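Local coordinates for tungstate ABC transporter, periplasmic tungstate-binding protein (Geobacter sulfurreducens, PDB 3LR1) that probably captures tungstate in the periplasm and delivers it to the membrane components of an ABC-type uptake transporter, at residues A52-E66 with P198-V212. Numbering follows the deposited sequence.
Sequences AGDVDVVFVHARKLE and PYGIMAVNPKKFPHV
Phe209 lays one ring face on Gly53, whose CA stands 3.7 Å from the ring centroid in a CH-pi contact, just where a Schellman motif ends the preceding helix. An alanine in place of Phe209 would probably leave this glycine turn without its apolar cover and open a gap beside it. Strands 57-60 and 198-204 run antiparallel, Val58 and Val60 exchanging paired backbone bonds with Met202 and Gly200. On the sheet face of Val58 and Val60, selenomethionine Met202 bends at chi3 (-74°), bringing CE to 3.6 Å from Val58 CG1 and also against Glu66 CG. On the other face, Phe59 CE1 meets Tyr199 CB at 3.5 Å; their ring planes, 29° apart, are near parallel but slid until they barely overlap. His61 CB sits over a face of Tyr199, 3.7 Å from its centroid, while ND1 gives a weak bond to Pro198 O. The His61 side chain lies about 5 Å from a bound tungsten ion. Glu66 OE1 accepts from N of Ala62, the N-cap of helix 63-71 (2.7 Å); OE2 forms a salt bridge with Arg78. Strand 57-60 lies between strands 6-12 and 198-204 in this periplasmic-binding-protein sheet, helix 214-224 packing against Val57 and Ile201, helix 43-51 against Val60.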
# COMPACT_ATOMS: atom_id res chain seq x y z
N ALA A 52 4.43 2.48 19.88
CA ALA A 52 5.40 3.13 20.76
C ALA A 52 5.10 4.62 21.02
O ALA A 52 5.75 5.25 21.84
CB ALA A 52 6.85 2.95 20.16
N GLY A 53 4.13 5.19 20.33
CA GLY A 53 3.82 6.63 20.47
C GLY A 53 4.79 7.55 19.75
O GLY A 53 4.86 8.74 20.09
N ASP A 54 5.59 7.01 18.83
CA ASP A 54 6.64 7.79 18.15
C ASP A 54 6.13 8.47 16.90
O ASP A 54 6.87 9.23 16.27
CB ASP A 54 7.90 6.92 17.82
CG ASP A 54 8.78 6.68 19.04
OD1 ASP A 54 9.31 7.70 19.55
OD2 ASP A 54 8.95 5.53 19.53
N VAL A 55 4.89 8.14 16.49
CA VAL A 55 4.18 8.92 15.50
C VAL A 55 2.79 9.28 16.00
O VAL A 55 2.30 8.72 16.99
CB VAL A 55 4.05 8.17 14.16
CG1 VAL A 55 5.47 7.97 13.53
CG2 VAL A 55 3.27 6.79 14.32
N ASP A 56 2.13 10.22 15.31
CA ASP A 56 0.79 10.70 15.71
C ASP A 56 -0.38 10.08 14.88
O ASP A 56 -1.53 10.04 15.31
CB ASP A 56 0.79 12.22 15.56
CG ASP A 56 1.97 12.89 16.23
OD1 ASP A 56 2.02 12.82 17.50
OD2 ASP A 56 2.80 13.52 15.50
N VAL A 57 -0.04 9.65 13.66
CA VAL A 57 -0.98 9.07 12.72
C VAL A 57 -0.35 7.89 12.01
O VAL A 57 0.85 7.91 11.74
CB VAL A 57 -1.37 10.14 11.68
CG1 VAL A 57 -2.37 9.59 10.66
CG2 VAL A 57 -2.01 11.27 12.31
N VAL A 58 -1.16 6.86 11.72
CA VAL A 58 -0.72 5.72 10.97
C VAL A 58 -1.57 5.64 9.73
O VAL A 58 -2.78 5.69 9.84
CB VAL A 58 -0.79 4.40 11.83
CG1 VAL A 58 -0.44 3.19 11.02
CG2 VAL A 58 0.11 4.50 13.06
N PHE A 59 -0.93 5.42 8.58
CA PHE A 59 -1.67 5.33 7.29
C PHE A 59 -1.15 4.12 6.50
O PHE A 59 -0.04 4.15 5.93
CB PHE A 59 -1.49 6.63 6.51
CG PHE A 59 -2.15 6.65 5.15
CD1 PHE A 59 -3.46 6.42 5.00
CD2 PHE A 59 -1.42 6.92 4.05
CE1 PHE A 59 -4.10 6.51 3.75
CE2 PHE A 59 -2.04 7.02 2.78
CZ PHE A 59 -3.37 6.79 2.66
N VAL A 60 -1.93 3.07 6.47
CA VAL A 60 -1.46 1.80 5.93
C VAL A 60 -2.59 1.08 5.23
O VAL A 60 -3.75 1.39 5.43
CB VAL A 60 -0.88 0.85 7.00
CG1 VAL A 60 0.45 1.43 7.62
CG2 VAL A 60 -1.91 0.53 8.06
N HIS A 61 -2.26 0.10 4.43
CA HIS A 61 -3.27 -0.74 3.80
C HIS A 61 -2.94 -2.13 4.32
O HIS A 61 -2.10 -2.82 3.78
CB HIS A 61 -3.22 -0.69 2.22
CG HIS A 61 -4.20 -1.63 1.58
ND1 HIS A 61 -5.51 -1.74 2.02
CD2 HIS A 61 -4.05 -2.59 0.63
CE1 HIS A 61 -6.12 -2.70 1.35
NE2 HIS A 61 -5.26 -3.23 0.51
N ALA A 62 -3.62 -2.58 5.38
CA ALA A 62 -3.33 -3.90 6.00
C ALA A 62 -4.43 -4.15 7.00
O ALA A 62 -4.32 -3.88 8.23
CB ALA A 62 -2.00 -3.89 6.69
N ARG A 63 -5.54 -4.56 6.46
CA ARG A 63 -6.80 -4.52 7.22
C ARG A 63 -6.75 -5.29 8.56
O ARG A 63 -7.13 -4.77 9.62
CB ARG A 63 -7.96 -5.05 6.34
CG ARG A 63 -9.34 -5.01 7.05
CD ARG A 63 -9.55 -3.65 7.80
NE ARG A 63 -10.74 -2.92 7.36
CZ ARG A 63 -10.82 -2.25 6.21
NH1 ARG A 63 -9.76 -2.24 5.39
NH2 ARG A 63 -11.93 -1.60 5.86
N LYS A 64 -6.23 -6.51 8.55
CA LYS A 64 -6.21 -7.28 9.79
C LYS A 64 -5.36 -6.60 10.84
O LYS A 64 -5.64 -6.64 12.04
CB LYS A 64 -5.71 -8.70 9.62
CG LYS A 64 -6.16 -9.37 8.38
CD LYS A 64 -5.66 -10.85 8.29
CE LYS A 64 -6.54 -11.67 7.29
NZ LYS A 64 -6.05 -11.72 5.89
N LEU A 65 -4.23 -6.09 10.41
CA LEU A 65 -3.31 -5.46 11.34
C LEU A 65 -3.87 -4.12 11.86
O LEU A 65 -3.70 -3.78 13.02
CB LEU A 65 -1.98 -5.25 10.65
CG LEU A 65 -1.23 -6.52 10.32
CD1 LEU A 65 0.11 -6.11 9.70
CD2 LEU A 65 -1.06 -7.44 11.60
N GLU A 66 -4.57 -3.39 11.03
CA GLU A 66 -5.21 -2.14 11.42
C GLU A 66 -6.28 -2.45 12.47
O GLU A 66 -6.40 -1.75 13.46
CB GLU A 66 -5.87 -1.48 10.22
CG GLU A 66 -4.93 -0.93 9.12
CD GLU A 66 -5.70 -0.61 7.83
OE1 GLU A 66 -5.37 -1.11 6.74
OE2 GLU A 66 -6.67 0.13 7.90
N PRO A 198 -8.96 -0.14 0.59
CA PRO A 198 -9.31 0.59 1.76
C PRO A 198 -8.12 0.87 2.59
O PRO A 198 -7.84 0.10 3.55
CB PRO A 198 -10.21 -0.41 2.51
CG PRO A 198 -9.53 -1.79 2.16
CD PRO A 198 -9.32 -1.58 0.67
N TYR A 199 -7.39 1.93 2.28
CA TYR A 199 -6.33 2.27 3.19
C TYR A 199 -7.03 2.62 4.43
O TYR A 199 -8.15 3.11 4.36
CB TYR A 199 -5.47 3.45 2.74
CG TYR A 199 -4.52 3.06 1.65
CD1 TYR A 199 -3.14 2.99 1.88
CD2 TYR A 199 -4.99 2.73 0.41
CE1 TYR A 199 -2.28 2.61 0.87
CE2 TYR A 199 -4.15 2.36 -0.60
CZ TYR A 199 -2.79 2.31 -0.37
OH TYR A 199 -1.96 1.94 -1.36
N GLY A 200 -6.39 2.40 5.55
CA GLY A 200 -6.82 2.98 6.82
C GLY A 200 -5.90 4.09 7.35
O GLY A 200 -4.69 3.97 7.31
N ILE A 201 -6.51 5.18 7.79
CA ILE A 201 -5.83 6.28 8.42
C ILE A 201 -6.37 6.36 9.85
O ILE A 201 -7.59 6.28 10.05
CB ILE A 201 -5.94 7.62 7.61
CG1 ILE A 201 -4.92 8.62 8.16
CG2 ILE A 201 -7.40 8.20 7.59
CD1 ILE A 201 -4.69 9.87 7.25
N MSE A 202 -5.48 6.44 10.84
CA MSE A 202 -5.85 6.27 12.27
C MSE A 202 -4.99 7.21 13.09
O MSE A 202 -3.83 7.43 12.75
CB MSE A 202 -5.59 4.84 12.77
CG MSE A 202 -6.24 3.79 11.99
SE MSE A 202 -5.55 2.05 12.46
CE MSE A 202 -3.78 1.89 11.71
N ALA A 203 -5.57 7.77 14.14
CA ALA A 203 -4.88 8.60 15.10
C ALA A 203 -4.38 7.71 16.23
O ALA A 203 -5.10 6.77 16.68
CB ALA A 203 -5.80 9.71 15.61
N VAL A 204 -3.13 7.97 16.67
CA VAL A 204 -2.51 7.31 17.80
C VAL A 204 -3.23 7.84 19.05
O VAL A 204 -3.47 9.07 19.20
CB VAL A 204 -1.02 7.57 17.87
CG1 VAL A 204 -0.43 6.99 19.16
CG2 VAL A 204 -0.33 6.92 16.65
N ASN A 205 -3.62 6.92 19.92
CA ASN A 205 -4.52 7.24 21.05
C ASN A 205 -3.83 8.04 22.16
O ASN A 205 -2.94 7.53 22.81
CB ASN A 205 -5.07 5.93 21.60
CG ASN A 205 -6.12 6.13 22.62
OD1 ASN A 205 -6.42 7.25 23.01
ND2 ASN A 205 -6.67 5.03 23.11
N PRO A 206 -4.24 9.29 22.37
CA PRO A 206 -3.58 10.06 23.45
C PRO A 206 -3.90 9.55 24.85
O PRO A 206 -3.21 9.95 25.79
CB PRO A 206 -4.16 11.46 23.28
CG PRO A 206 -5.50 11.24 22.56
CD PRO A 206 -5.34 10.03 21.73
N LYS A 207 -4.94 8.72 25.04
CA LYS A 207 -5.10 8.07 26.37
C LYS A 207 -3.91 7.13 26.66
O LYS A 207 -3.58 6.93 27.81
CB LYS A 207 -6.41 7.30 26.51
CG LYS A 207 -7.70 8.11 26.28
CD LYS A 207 -7.65 9.53 26.81
CE LYS A 207 -7.72 9.62 28.29
NZ LYS A 207 -8.78 10.62 28.83
N LYS A 208 -3.32 6.54 25.63
CA LYS A 208 -2.10 5.74 25.80
C LYS A 208 -0.87 6.60 25.77
O LYS A 208 0.10 6.36 26.51
CB LYS A 208 -1.99 4.66 24.74
CG LYS A 208 -2.79 3.40 25.09
CD LYS A 208 -2.40 2.22 24.20
CE LYS A 208 -3.40 1.12 24.28
NZ LYS A 208 -3.43 0.51 25.62
N PHE A 209 -0.85 7.59 24.89
CA PHE A 209 0.34 8.43 24.75
C PHE A 209 -0.08 9.87 24.81
O PHE A 209 -0.43 10.44 23.80
CB PHE A 209 1.12 8.08 23.47
CG PHE A 209 1.67 6.68 23.48
CD1 PHE A 209 2.76 6.36 24.27
CD2 PHE A 209 1.12 5.69 22.71
CE1 PHE A 209 3.27 5.08 24.29
CE2 PHE A 209 1.66 4.40 22.71
CZ PHE A 209 2.66 4.10 23.54
N PRO A 210 -0.04 10.48 26.02
CA PRO A 210 -0.64 11.83 26.07
C PRO A 210 0.09 12.97 25.27
O PRO A 210 -0.50 14.04 25.06
CB PRO A 210 -0.75 12.14 27.58
CG PRO A 210 0.15 11.16 28.26
CD PRO A 210 0.42 9.99 27.33
N HIS A 211 1.33 12.75 24.87
CA HIS A 211 2.07 13.76 24.11
C HIS A 211 1.87 13.68 22.60
O HIS A 211 2.37 14.50 21.86
CB HIS A 211 3.55 13.67 24.45
CG HIS A 211 3.79 13.75 25.92
ND1 HIS A 211 4.58 12.84 26.60
CD2 HIS A 211 3.25 14.56 26.86
CE1 HIS A 211 4.57 13.13 27.89
NE2 HIS A 211 3.75 14.15 28.08
N VAL A 212 1.11 12.70 22.13
CA VAL A 212 0.83 12.64 20.72
C VAL A 212 -0.01 13.91 20.29
O VAL A 212 -0.77 14.51 21.12
CB VAL A 212 0.10 11.35 20.53
CG1 VAL A 212 -1.17 11.50 19.92
CG2 VAL A 212 1.11 10.19 20.14